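Local coordinates for uncharacterized protein Atu1872 (Agrobacterium tumefaciens, PDB 2QNT), which is of unknown function but belongs to the glyoxalase/bleomycin resistance protein/dioxygenase family, built from paired beta-alpha-beta-beta-beta units, at residues S24-R29 with M76-E81; L32-L35 with F41-F44; A87-I92 with V96-P101; Q105-G108 with F112-Y115. All blocks are in the same frame, centred on the assembly; numbering follows the deposited sequence. Where two conformers were deposited one is given.

Interaction 1 (S24-R29 with M76-E81); sequences SFYRDR and MLLYFE
Within 24-29, Y26 is the residue that meets strand 76-82, at L78 and F80. L78 and F80 are two residues apart on a strand whose side chains alternate, so both point to the helix side, and the long tyrosine bridges backbones that stay well separated: the CA atoms of Y26 and F80 are 11.5 Å apart. Y26 CE2 approaches F80 CZ at 4.2 Å, an oblique approach of the two rings. Farther along the ring, Y26 OH lies 4.0 Å from L78 CD1, a packing contact and no bond. A hydrogen bond to D116 satisfies the hydroxyl, consistent with a tyrosine buried among apolar groups. With CG anti to the carbonyl carbon (chi1 -76°), the Y26 ring leaves the helix toward the strand, and F25 CD2 of the preceding residue sits over the centre of one of its faces.

The opposite character belongs to the outer side of the helix, where R27 and D28 are exposed and form a long, weak ion pair, R27 NE to D28 OD1 at 3.9 Å. Charged residues suit that solvent-facing side as aromatic ones suit the core.

F48 meets both the Y26 and F80 rings, and I122 of strand 121-126 touches the same two side chains. Strand 76-82 lies parallel to strand 121-126 within the chain, while its other edge pairs antiparallel with a strand of the second subunit, continuing the sheet across the interface.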
loop_
_atom_site.group_PDB
_atom_site.type_symbol
_atom_site.label_atom_id
_atom_site.label_comp_id
_atom_site.label_asym_id
_atom_site.label_seq_id
_atom_site.Cartn_x
_atom_site.Cartn_y
_atom_site.Cartn_z
ATOM N N SER A 24 1.356 7.973 -16.044
ATOM C CA SER A 24 0.556 9.039 -16.630
ATOM C C SER A 24 -0.781 9.211 -15.890
ATOM O O SER A 24 -1.237 10.312 -15.663
ATOM C CB SER A 24 0.317 8.776 -18.114
ATOM O OG SER A 24 1.531 8.782 -18.842
ATOM N N PHE A 25 -1.413 8.106 -15.506
ATOM C CA PHE A 25 -2.641 8.179 -14.717
ATOM C C PHE A 25 -2.420 8.903 -13.378
ATOM O O PHE A 25 -3.144 9.860 -13.034
ATOM C CB PHE A 25 -3.138 6.762 -14.461
ATOM C CG PHE A 25 -4.362 6.684 -13.604
ATOM C CD1 PHE A 25 -5.594 6.840 -14.168
ATOM C CD2 PHE A 25 -4.284 6.432 -12.255
ATOM C CE1 PHE A 25 -6.734 6.749 -13.413
ATOM C CE2 PHE A 25 -5.427 6.376 -11.494
ATOM C CZ PHE A 25 -6.650 6.505 -12.091
ATOM N N TYR A 26 -1.434 8.436 -12.609
ATOM C CA TYR A 26 -1.221 9.000 -11.258
ATOM C C TYR A 26 -0.733 10.437 -11.302
ATOM O O TYR A 26 -1.136 11.262 -10.473
ATOM C CB TYR A 26 -0.310 8.086 -10.414
ATOM C CG TYR A 26 -1.020 6.858 -9.905
ATOM C CD1 TYR A 26 -0.851 5.608 -10.479
ATOM C CD2 TYR A 26 -1.885 6.969 -8.848
ATOM C CE1 TYR A 26 -1.513 4.509 -10.005
ATOM C CE2 TYR A 26 -2.563 5.894 -8.354
ATOM C CZ TYR A 26 -2.391 4.636 -8.925
ATOM O OH TYR A 26 -3.093 3.563 -8.392
ATOM N N ARG A 27 0.120 10.757 -12.275
ATOM C CA ARG A 27 0.636 12.135 -12.431
ATOM C C ARG A 27 -0.403 13.036 -13.107
ATOM O O ARG A 27 -0.701 14.114 -12.566
ATOM C CB ARG A 27 1.999 12.160 -13.163
ATOM C CG ARG A 27 2.748 13.522 -13.092
ATOM C CD ARG A 27 4.015 13.526 -13.968
ATOM N NE ARG A 27 3.683 13.048 -15.306
ATOM C CZ ARG A 27 4.511 12.402 -16.135
ATOM N NH1 ARG A 27 4.060 12.014 -17.318
ATOM N NH2 ARG A 27 5.777 12.140 -15.812
ATOM N N ASP A 28 -1.002 12.612 -14.228
ATOM C CA ASP A 28 -1.933 13.519 -14.991
ATOM C C ASP A 28 -3.336 13.634 -14.434
ATOM O O ASP A 28 -3.962 14.695 -14.496
ATOM C CB ASP A 28 -2.167 13.103 -16.463
ATOM C CG ASP A 28 -0.933 13.184 -17.330
ATOM O OD1 ASP A 28 0.148 13.578 -16.822
ATOM O OD2 ASP A 28 -1.077 12.795 -18.515
ATOM N N ARG A 29 -3.876 12.517 -13.952
ATOM C CA ARG A 29 -5.243 12.524 -13.480
ATOM C C ARG A 29 -5.265 12.797 -11.996
ATOM O O ARG A 29 -6.024 13.644 -11.572
ATOM C CB ARG A 29 -6.041 11.254 -13.872
ATOM C CG ARG A 29 -6.214 11.028 -15.356
ATOM C CD ARG A 29 -6.844 12.219 -16.045
ATOM N NE ARG A 29 -7.208 11.956 -17.426
ATOM C CZ ARG A 29 -7.592 12.891 -18.275
ATOM N NH1 ARG A 29 -7.691 14.156 -17.890
ATOM N NH2 ARG A 29 -7.905 12.552 -19.509
HETATM N N MSE A 76 -7.050 -4.727 -1.109
HETATM C CA MSE A 76 -6.357 -3.551 -0.583
HETATM C C MSE A 76 -7.131 -2.333 -1.048
HETATM O O MSE A 76 -7.832 -2.407 -2.080
HETATM C CB MSE A 76 -4.905 -3.481 -1.088
HETATM C CG MSE A 76 -4.035 -2.348 -0.481
HETATM SE SE MSE A 76 -2.194 -2.338 -1.050
HETATM C CE MSE A 76 -2.664 -2.860 -2.528
ATOM N N LEU A 77 -6.986 -1.239 -0.331
ATOM C CA LEU A 77 -7.467 0.050 -0.744
ATOM C C LEU A 77 -6.329 1.029 -0.637
ATOM O O LEU A 77 -5.603 1.055 0.351
ATOM C CB LEU A 77 -8.623 0.518 0.154
ATOM C CG LEU A 77 -9.239 1.861 -0.172
ATOM C CD1 LEU A 77 -9.955 1.892 -1.518
ATOM C CD2 LEU A 77 -10.219 2.292 0.950
ATOM N N LEU A 78 -6.141 1.849 -1.672
ATOM C CA LEU A 78 -5.148 2.937 -1.645
ATOM C C LEU A 78 -5.856 4.243 -1.304
ATOM O O LEU A 78 -6.706 4.701 -2.085
ATOM C CB LEU A 78 -4.432 3.029 -2.982
ATOM C CG LEU A 78 -3.694 1.757 -3.363
ATOM C CD1 LEU A 78 -3.282 1.767 -4.848
ATOM C CD2 LEU A 78 -2.507 1.530 -2.450
ATOM N N TYR A 79 -5.535 4.836 -0.155
ATOM C CA TYR A 79 -6.294 5.934 0.419
ATOM C C TYR A 79 -5.495 7.227 0.305
ATOM O O TYR A 79 -4.402 7.366 0.864
ATOM C CB TYR A 79 -6.668 5.606 1.887
ATOM C CG TYR A 79 -7.315 6.763 2.601
ATOM C CD1 TYR A 79 -8.563 7.223 2.254
ATOM C CD2 TYR A 79 -6.663 7.409 3.614
ATOM C CE1 TYR A 79 -9.122 8.315 2.860
ATOM C CE2 TYR A 79 -7.230 8.514 4.262
ATOM C CZ TYR A 79 -8.446 8.956 3.858
ATOM O OH TYR A 79 -9.079 10.040 4.465
ATOM N N PHE A 80 -6.104 8.183 -0.394
ATOM C CA PHE A 80 -5.576 9.524 -0.656
ATOM C C PHE A 80 -6.549 10.561 -0.116
ATOM O O PHE A 80 -7.749 10.316 -0.008
ATOM C CB PHE A 80 -5.461 9.805 -2.172
ATOM C CG PHE A 80 -4.504 8.910 -2.934
ATOM C CD1 PHE A 80 -3.303 9.382 -3.379
ATOM C CD2 PHE A 80 -4.844 7.624 -3.315
ATOM C CE1 PHE A 80 -2.408 8.610 -4.113
ATOM C CE2 PHE A 80 -3.981 6.866 -4.076
ATOM C CZ PHE A 80 -2.779 7.343 -4.463
ATOM N N GLU A 81 -6.019 11.735 0.191
ATOM C CA GLU A 81 -6.823 12.901 0.568
ATOM C C GLU A 81 -6.479 14.066 -0.337
ATOM O O GLU A 81 -5.370 14.194 -0.806
ATOM C CB GLU A 81 -6.594 13.297 2.040
ATOM C CG GLU A 81 -7.251 12.335 3.029
ATOM C CD GLU A 81 -6.970 12.603 4.494
ATOM O OE1 GLU A 81 -6.403 13.661 4.808
ATOM O OE2 GLU A 81 -7.290 11.753 5.363
#

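Interaction 2 (L32-L35 with F41-F44)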
loop_
_atom_site.group_PDB
_atom_site.type_symbol
_atom_site.label_atom_id
_atom_site.label_comp_id
_atom_site.label_asym_id
_atom_site.label_seq_id
_atom_site.Cartn_x
_atom_site.Cartn_y
_atom_site.Cartn_z
ATOM N N LEU A 32 -0.328 13.530 -8.790
ATOM C CA LEU A 32 0.840 13.178 -7.991
ATOM C C LEU A 32 2.091 13.690 -8.678
ATOM O O LEU A 32 2.076 13.904 -9.886
ATOM C CB LEU A 32 0.936 11.663 -7.802
ATOM C CG LEU A 32 -0.242 10.963 -7.167
ATOM C CD1 LEU A 32 0.171 9.544 -6.802
ATOM C CD2 LEU A 32 -0.686 11.737 -5.926
ATOM N N LYS A 33 3.135 13.935 -7.892
ATOM C CA LYS A 33 4.419 14.460 -8.382
ATOM C C LYS A 33 5.448 13.352 -8.289
ATOM O O LYS A 33 5.577 12.700 -7.243
ATOM C CB LYS A 33 4.860 15.640 -7.523
ATOM C CG LYS A 33 3.841 16.742 -7.487
ATOM C CD LYS A 33 3.607 17.342 -8.863
ATOM C CE LYS A 33 2.464 18.349 -8.834
ATOM N NZ LYS A 33 2.704 19.439 -7.848
ATOM N N ILE A 34 6.127 13.076 -9.387
ATOM C CA ILE A 34 7.198 12.097 -9.371
ATOM C C ILE A 34 8.396 12.572 -8.557
ATOM O O ILE A 34 8.920 13.676 -8.784
ATOM C CB ILE A 34 7.616 11.708 -10.788
ATOM C CG1 ILE A 34 6.428 10.985 -11.457
ATOM C CG2 ILE A 34 8.855 10.823 -10.747
ATOM C CD1 ILE A 34 6.614 10.592 -12.868
ATOM N N LEU A 35 8.814 11.764 -7.585
ATOM C CA LEU A 35 10.060 11.976 -6.829
ATOM C C LEU A 35 11.266 11.386 -7.560
ATOM O O LEU A 35 12.298 12.059 -7.743
ATOM C CB LEU A 35 9.887 11.403 -5.421
ATOM C CG LEU A 35 11.057 11.365 -4.458
ATOM C CD1 LEU A 35 11.552 12.796 -4.223
ATOM C CD2 LEU A 35 10.589 10.729 -3.144
ATOM N N PHE A 41 10.072 1.325 -12.078
ATOM C CA PHE A 41 9.642 1.673 -10.707
ATOM C C PHE A 41 9.567 3.166 -10.646
ATOM O O PHE A 41 10.478 3.848 -11.085
ATOM C CB PHE A 41 10.698 1.129 -9.724
ATOM C CG PHE A 41 10.455 1.401 -8.237
ATOM C CD1 PHE A 41 11.486 1.909 -7.423
ATOM C CD2 PHE A 41 9.240 1.126 -7.638
ATOM C CE1 PHE A 41 11.269 2.126 -6.064
ATOM C CE2 PHE A 41 9.052 1.310 -6.277
ATOM C CZ PHE A 41 10.044 1.826 -5.485
ATOM N N VAL A 42 8.482 3.682 -10.087
ATOM C CA VAL A 42 8.288 5.100 -9.945
ATOM C C VAL A 42 7.902 5.414 -8.503
ATOM O O VAL A 42 6.981 4.823 -7.955
ATOM C CB VAL A 42 7.185 5.630 -10.930
ATOM C CG1 VAL A 42 7.000 7.148 -10.770
ATOM C CG2 VAL A 42 7.512 5.284 -12.389
ATOM N N LEU A 43 8.647 6.337 -7.896
ATOM C CA LEU A 43 8.348 6.865 -6.574
ATOM C C LEU A 43 7.689 8.216 -6.729
ATOM O O LEU A 43 8.217 9.090 -7.443
ATOM C CB LEU A 43 9.614 7.093 -5.780
ATOM C CG LEU A 43 10.458 5.927 -5.385
ATOM C CD1 LEU A 43 11.687 6.408 -4.672
ATOM C CD2 LEU A 43 9.659 5.027 -4.480
ATOM N N PHE A 44 6.580 8.394 -6.022
ATOM C CA PHE A 44 5.898 9.671 -5.963
ATOM C C PHE A 44 6.114 10.366 -4.632
ATOM O O PHE A 44 6.382 9.730 -3.621
ATOM C CB PHE A 44 4.404 9.526 -6.200
ATOM C CG PHE A 44 4.054 8.973 -7.548
ATOM C CD1 PHE A 44 3.909 7.604 -7.751
ATOM C CD2 PHE A 44 3.863 9.814 -8.624
ATOM C CE1 PHE A 44 3.594 7.106 -8.997
ATOM C CE2 PHE A 44 3.556 9.304 -9.879
ATOM C CZ PHE A 44 3.411 7.957 -10.059
#
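L32 CD1 comes over one face of the F44 ring, a CH-pi contact 4.2 Å from the ring centroid and 20° off the normal; V42 CG1, two residues back on F44's own strand, covers the opposite face toward its rim. L32 also brings its CB to 3.6 Å from F44 CD2, and the two side chains cross at about a right angle. I34 CG1 lies 3.7 Å from F44 CE2 and 3.9 Å from V42 CG1. It reaches both because CG1 stands anti to the carbonyl carbon (chi1 -65°), beside the backbone N. Branched aliphatic residues fit here: their methyls and methylenes fill the surroundings of a flat ring without asking for polar partners.

The backbone contacts belong to the beta hairpin of strands 34-37 and 41-44, the first of them an outermost strand of the mixed sheet in the first half of this glyoxalase-like fold. I34 and F44 are an antiparallel non-hydrogen-bonded pair, with CA atoms 4.4 Å apart and diverging side chains. Next to it, L35 N donates to L43 O at 2.7 Å, a bent bond with an angle of 142° at the hydrogen. K33 O makes a CA-H...O contact with F44 CA at 3.3 Å and lies near the edge of the F44 ring. K33 itself points away from strand 41-44 and is exposed, as befits a charged residue, whereas L32 and F44 both pack against Y26 of helix 19-29.

Interaction 3 (A87-I92 with V96-P101); sequences AAFQDI and VELIHP
The first torsion of F89 (chi1 -177°) puts CG opposite the backbone N and carries the ring off helix 85-92 to L98 and P101, while the first torsion of I92 (-69°) sets CG1 beside the backbone N and turns CG2 to V96. This is a helix-to-strand connection of a beta-alpha-beta-beta-beta unit, the building block of the glyoxalase fold: the chain leaves the helix, passes a short loop and enters strand 98-104, so the helix packs back on the strand that follows it.

At the far end of the contact, F89 CZ touches P101 CB at 3.9 Å, the two side chains lying side by side and pointing the same way. L98 comes at about a right angle, its CD1 4.1 Å from F89 CE1. Both meet the ring obliquely. A large aromatic suits this place because the helix and strand backbones are still 8.1 Å apart between the CA atoms of F89 and P101. F112 of strand 110-115 meets F89 edge-to-face, tying the helix to the sheet.

Nearer the loop, beta-branched I92 and V96 fill a narrower gap, and I92 also packs on M7 of the second subunit. The chain turns a corner at I99 and H100, where H100 ND1 donates to P101 O at 2.8 Å, in the carbonyl plane and on a lone pair. At the loop end the closest side-chain approach is I92 CG2 to V96 CG1, 3.7 Å.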
loop_
_atom_site.group_PDB
_atom_site.type_symbol
_atom_site.label_atom_id
_atom_site.label_comp_id
_atom_site.label_asym_id
_atom_site.label_seq_id
_atom_site.Cartn_x
_atom_site.Cartn_y
_atom_site.Cartn_z
ATOM N N ALA A 87 -13.264 19.672 -6.378
ATOM C CA ALA A 87 -12.447 19.939 -7.564
ATOM C C ALA A 87 -11.802 18.648 -8.042
ATOM O O ALA A 87 -11.770 18.392 -9.249
ATOM C CB ALA A 87 -11.377 21.008 -7.288
ATOM N N ALA A 88 -11.276 17.836 -7.119
ATOM C CA ALA A 88 -10.662 16.569 -7.488
ATOM C C ALA A 88 -11.668 15.694 -8.218
ATOM O O ALA A 88 -11.325 15.037 -9.203
ATOM C CB ALA A 88 -10.102 15.803 -6.244
ATOM N N PHE A 89 -12.890 15.612 -7.688
ATOM C CA PHE A 89 -13.904 14.767 -8.311
ATOM C C PHE A 89 -14.230 15.251 -9.729
ATOM O O PHE A 89 -14.318 14.453 -10.679
ATOM C CB PHE A 89 -15.165 14.762 -7.445
ATOM C CG PHE A 89 -16.246 13.874 -7.964
ATOM C CD1 PHE A 89 -16.093 12.499 -7.954
ATOM C CD2 PHE A 89 -17.436 14.396 -8.414
ATOM C CE1 PHE A 89 -17.086 11.672 -8.448
ATOM C CE2 PHE A 89 -18.443 13.561 -8.876
ATOM C CZ PHE A 89 -18.251 12.209 -8.922
ATOM N N GLN A 90 -14.377 16.569 -9.873
ATOM C CA GLN A 90 -14.746 17.156 -11.173
ATOM C C GLN A 90 -13.653 16.838 -12.162
ATOM O O GLN A 90 -13.930 16.547 -13.350
ATOM C CB GLN A 90 -14.977 18.687 -11.053
ATOM C CG GLN A 90 -15.175 19.453 -12.395
ATOM C CD GLN A 90 -15.619 20.900 -12.222
ATOM O OE1 GLN A 90 -15.397 21.735 -13.101
ATOM N NE2 GLN A 90 -16.252 21.201 -11.096
ATOM N N ASP A 91 -12.414 16.910 -11.668
ATOM C CA ASP A 91 -11.285 16.747 -12.563
ATOM C C ASP A 91 -10.991 15.272 -12.902
ATOM O O ASP A 91 -10.625 15.008 -14.049
ATOM C CB ASP A 91 -10.068 17.638 -12.157
ATOM C CG ASP A 91 -9.083 16.969 -11.229
ATOM O OD1 ASP A 91 -8.262 17.690 -10.594
ATOM O OD2 ASP A 91 -9.096 15.745 -11.142
ATOM N N ILE A 92 -11.243 14.337 -11.970
ATOM C CA ILE A 92 -10.910 12.920 -12.097
ATOM C C ILE A 92 -12.041 12.017 -12.602
ATOM O O ILE A 92 -11.807 11.114 -13.403
ATOM C CB ILE A 92 -10.374 12.355 -10.726
ATOM C CG1 ILE A 92 -9.008 12.958 -10.434
ATOM C CG2 ILE A 92 -10.264 10.821 -10.742
ATOM C CD1 ILE A 92 -8.545 12.915 -9.005
ATOM N N VAL A 96 -12.127 7.917 -15.130
ATOM C CA VAL A 96 -11.906 6.699 -14.386
ATOM C C VAL A 96 -13.204 5.933 -14.345
ATOM O O VAL A 96 -14.271 6.483 -14.557
ATOM C CB VAL A 96 -11.408 6.985 -12.933
ATOM C CG1 VAL A 96 -10.108 7.808 -12.963
ATOM C CG2 VAL A 96 -12.468 7.666 -12.117
ATOM N N GLU A 97 -13.094 4.640 -14.098
ATOM C CA GLU A 97 -14.226 3.833 -13.745
ATOM C C GLU A 97 -14.512 4.017 -12.245
ATOM O O GLU A 97 -13.775 3.505 -11.398
ATOM C CB GLU A 97 -13.923 2.381 -14.078
ATOM C CG GLU A 97 -15.103 1.505 -13.812
ATOM C CD GLU A 97 -14.852 0.063 -14.104
ATOM O OE1 GLU A 97 -13.800 -0.263 -14.713
ATOM O OE2 GLU A 97 -15.713 -0.746 -13.698
ATOM N N LEU A 98 -15.572 4.744 -11.920
ATOM C CA LEU A 98 -15.981 4.929 -10.542
ATOM C C LEU A 98 -16.534 3.645 -9.957
ATOM O O LEU A 98 -17.245 2.891 -10.608
ATOM C CB LEU A 98 -17.069 6.021 -10.387
ATOM C CG LEU A 98 -16.657 7.457 -10.688
ATOM C CD1 LEU A 98 -17.902 8.391 -10.733
ATOM C CD2 LEU A 98 -15.662 7.976 -9.704
ATOM N N ILE A 99 -16.255 3.438 -8.680
ATOM C CA ILE A 99 -16.988 2.517 -7.835
ATOM C C ILE A 99 -18.244 3.210 -7.333
ATOM O O ILE A 99 -19.318 2.649 -7.402
ATOM C CB ILE A 99 -16.088 1.987 -6.698
ATOM C CG1 ILE A 99 -14.933 1.126 -7.277
ATOM C CG2 ILE A 99 -16.937 1.211 -5.704
ATOM C CD1 ILE A 99 -13.835 0.834 -6.284
ATOM N N HIS A 100 -18.107 4.466 -6.890
ATOM C CA HIS A 100 -19.254 5.279 -6.502
ATOM C C HIS A 100 -18.795 6.741 -6.554
ATOM O O HIS A 100 -17.580 7.037 -6.500
ATOM C CB HIS A 100 -19.797 4.909 -5.099
ATOM C CG HIS A 100 -18.840 5.134 -3.967
ATOM N ND1 HIS A 100 -18.558 6.391 -3.456
ATOM C CD2 HIS A 100 -18.125 4.255 -3.228
ATOM C CE1 HIS A 100 -17.680 6.264 -2.464
ATOM N NE2 HIS A 100 -17.399 4.978 -2.321
ATOM N N PRO A 101 -19.771 7.662 -6.634
ATOM C CA PRO A 101 -19.460 9.096 -6.707
ATOM C C PRO A 101 -19.124 9.677 -5.353
ATOM O O PRO A 101 -19.048 8.969 -4.349
ATOM C CB PRO A 101 -20.718 9.706 -7.334
ATOM C CG PRO A 101 -21.787 8.770 -7.038
ATOM C CD PRO A 101 -21.205 7.399 -6.804
#

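Interaction 4 (Q105-G108 with F112-Y115)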
loop_
_atom_site.group_PDB
_atom_site.type_symbol
_atom_site.label_atom_id
_atom_site.label_comp_id
_atom_site.label_asym_id
_atom_site.label_seq_id
_atom_site.Cartn_x
_atom_site.Cartn_y
_atom_site.Cartn_z
ATOM N N GLN A 105 -19.670 9.545 3.824
ATOM C CA GLN A 105 -19.564 8.224 4.452
ATOM C C GLN A 105 -20.220 8.214 5.830
ATOM O O GLN A 105 -20.594 9.259 6.360
ATOM C CB GLN A 105 -18.092 7.804 4.544
ATOM C CG GLN A 105 -17.396 7.776 3.204
ATOM C CD GLN A 105 -18.013 6.770 2.277
ATOM O OE1 GLN A 105 -17.863 5.572 2.500
ATOM N NE2 GLN A 105 -18.726 7.234 1.236
ATOM N N ALA A 106 -20.333 7.021 6.411
ATOM C CA ALA A 106 -21.006 6.853 7.699
ATOM C C ALA A 106 -20.346 7.677 8.805
ATOM O O ALA A 106 -20.980 8.021 9.789
ATOM C CB ALA A 106 -21.033 5.360 8.089
ATOM N N TRP A 107 -19.056 7.947 8.653
ATOM C CA TRP A 107 -18.284 8.725 9.616
ATOM C C TRP A 107 -18.195 10.215 9.280
ATOM O O TRP A 107 -17.463 10.958 9.931
ATOM C CB TRP A 107 -16.878 8.136 9.740
ATOM C CG TRP A 107 -16.136 7.955 8.449
ATOM C CD1 TRP A 107 -15.200 8.794 7.915
ATOM C CD2 TRP A 107 -16.208 6.824 7.569
ATOM N NE1 TRP A 107 -14.702 8.255 6.755
ATOM C CE2 TRP A 107 -15.320 7.061 6.508
ATOM C CE3 TRP A 107 -16.959 5.642 7.560
ATOM C CZ2 TRP A 107 -15.104 6.136 5.491
ATOM C CZ3 TRP A 107 -16.784 4.749 6.507
ATOM C CH2 TRP A 107 -15.871 5.003 5.494
ATOM N N GLY A 108 -18.930 10.650 8.260
ATOM C CA GLY A 108 -19.116 12.074 7.986
ATOM C C GLY A 108 -18.228 12.674 6.917
ATOM O O GLY A 108 -18.448 13.804 6.484
ATOM N N PHE A 112 -14.806 9.742 -2.722
ATOM C CA PHE A 112 -15.189 8.934 -3.872
ATOM C C PHE A 112 -14.181 7.828 -4.062
ATOM O O PHE A 112 -13.068 7.903 -3.569
ATOM C CB PHE A 112 -15.402 9.773 -5.147
ATOM C CG PHE A 112 -14.192 10.497 -5.696
ATOM C CD1 PHE A 112 -13.612 10.088 -6.898
ATOM C CD2 PHE A 112 -13.729 11.649 -5.111
ATOM C CE1 PHE A 112 -12.564 10.799 -7.469
ATOM C CE2 PHE A 112 -12.682 12.362 -5.697
ATOM C CZ PHE A 112 -12.105 11.917 -6.861
ATOM N N ARG A 113 -14.591 6.765 -4.752
ATOM C CA ARG A 113 -13.751 5.572 -4.904
ATOM C C ARG A 113 -13.837 5.102 -6.354
ATOM O O ARG A 113 -14.874 5.259 -7.014
ATOM C CB ARG A 113 -14.179 4.480 -3.948
ATOM C CG ARG A 113 -14.078 4.896 -2.479
ATOM C CD ARG A 113 -14.281 3.740 -1.517
ATOM N NE ARG A 113 -14.182 4.134 -0.104
ATOM C CZ ARG A 113 -15.220 4.341 0.698
ATOM N NH1 ARG A 113 -16.478 4.243 0.269
ATOM N NH2 ARG A 113 -15.044 4.639 1.978
ATOM N N PHE A 114 -12.733 4.557 -6.863
ATOM C CA PHE A 114 -12.597 4.256 -8.272
ATOM C C PHE A 114 -11.454 3.312 -8.484
ATOM O O PHE A 114 -10.697 3.012 -7.573
ATOM C CB PHE A 114 -12.410 5.533 -9.095
ATOM C CG PHE A 114 -11.260 6.390 -8.653
ATOM C CD1 PHE A 114 -10.024 6.300 -9.279
ATOM C CD2 PHE A 114 -11.409 7.319 -7.652
ATOM C CE1 PHE A 114 -8.977 7.086 -8.887
ATOM C CE2 PHE A 114 -10.340 8.112 -7.264
ATOM C CZ PHE A 114 -9.126 7.984 -7.900
ATOM N N TYR A 115 -11.294 2.861 -9.716
ATOM C CA TYR A 115 -10.212 1.949 -10.071
ATOM C C TYR A 115 -9.083 2.670 -10.780
ATOM O O TYR A 115 -9.327 3.591 -11.570
ATOM C CB TYR A 115 -10.715 0.866 -11.019
ATOM C CG TYR A 115 -11.765 -0.020 -10.414
ATOM C CD1 TYR A 115 -11.461 -0.910 -9.395
ATOM C CD2 TYR A 115 -13.083 0.076 -10.816
ATOM C CE1 TYR A 115 -12.451 -1.725 -8.834
ATOM C CE2 TYR A 115 -14.065 -0.709 -10.262
ATOM C CZ TYR A 115 -13.743 -1.611 -9.267
ATOM O OH TYR A 115 -14.726 -2.403 -8.708
#
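In the turn linking strands 98-104 and 110-115 of the second sheet, the first residue, Q105, points its side chain toward strand 110-115 and meets R113 coming from the opposite direction. Q105 to G108 form a type I beta turn, closed by G108 N to Q105 O at 2.9 Å.

R113 runs extended from CG to NE and presents its end to the amide. NH1 and NH2 both donate to Q105 OE1, at 2.9 Å and 3.0 Å, forming a bifurcated grip on one oxygen. The bonds are bent, and both nitrogens stand above the same face of the amide, well off its lone pairs; the guanidinium and amide planes lie 82° apart. Glutamine can take part because its chain bends at chi2 (-62°) and its amide serves two ends: OE1 accepts from R113 while NE2 donates to E103 O. The W107 ring lies over Q105, with Q105 CB 3.4 Å above the ring plane, over its centre, and turns its edge to R113, W107 CH2 to R113 NH2 being 3.6 Å.

Arginine suits a buried site with so many acceptors: NE forms a salt bridge with E123, NH1 is hydrogen-bonded to H100 NE2, and NH2 to a bound HEPES molecule, probably from crystallisation, which may mark a pocket. These partners would fix the guanidinium's rotation. Strand 110-115 lies between strands 98-104 and 121-126, which supply H100 and E123, while T59 of the second subunit packs on Q105, W107 and R113.

How the interactions relate
Along the chain, interaction 2 is nested inside the loop closed by interaction 1, and interactions 3 and 4 follow in series. Interaction 1 lies near the middle of the chain, its centre about 11 Å from those of interactions 2 and 3 and about 14 Å from that of interaction 4. It joins the first half, where the 32-35/41-44 hairpin edges one sheet, to the second sheet, which interactions 3 and 4, centres about 11 Å apart, share through neighbouring strands 98-104 and 110-115. Interactions 2 and 4 are about 25 Å apart between centres, on opposite sides of the chain's centre. All four have residues within reach of the second subunit, and strand 76-82 pairs with a strand of it.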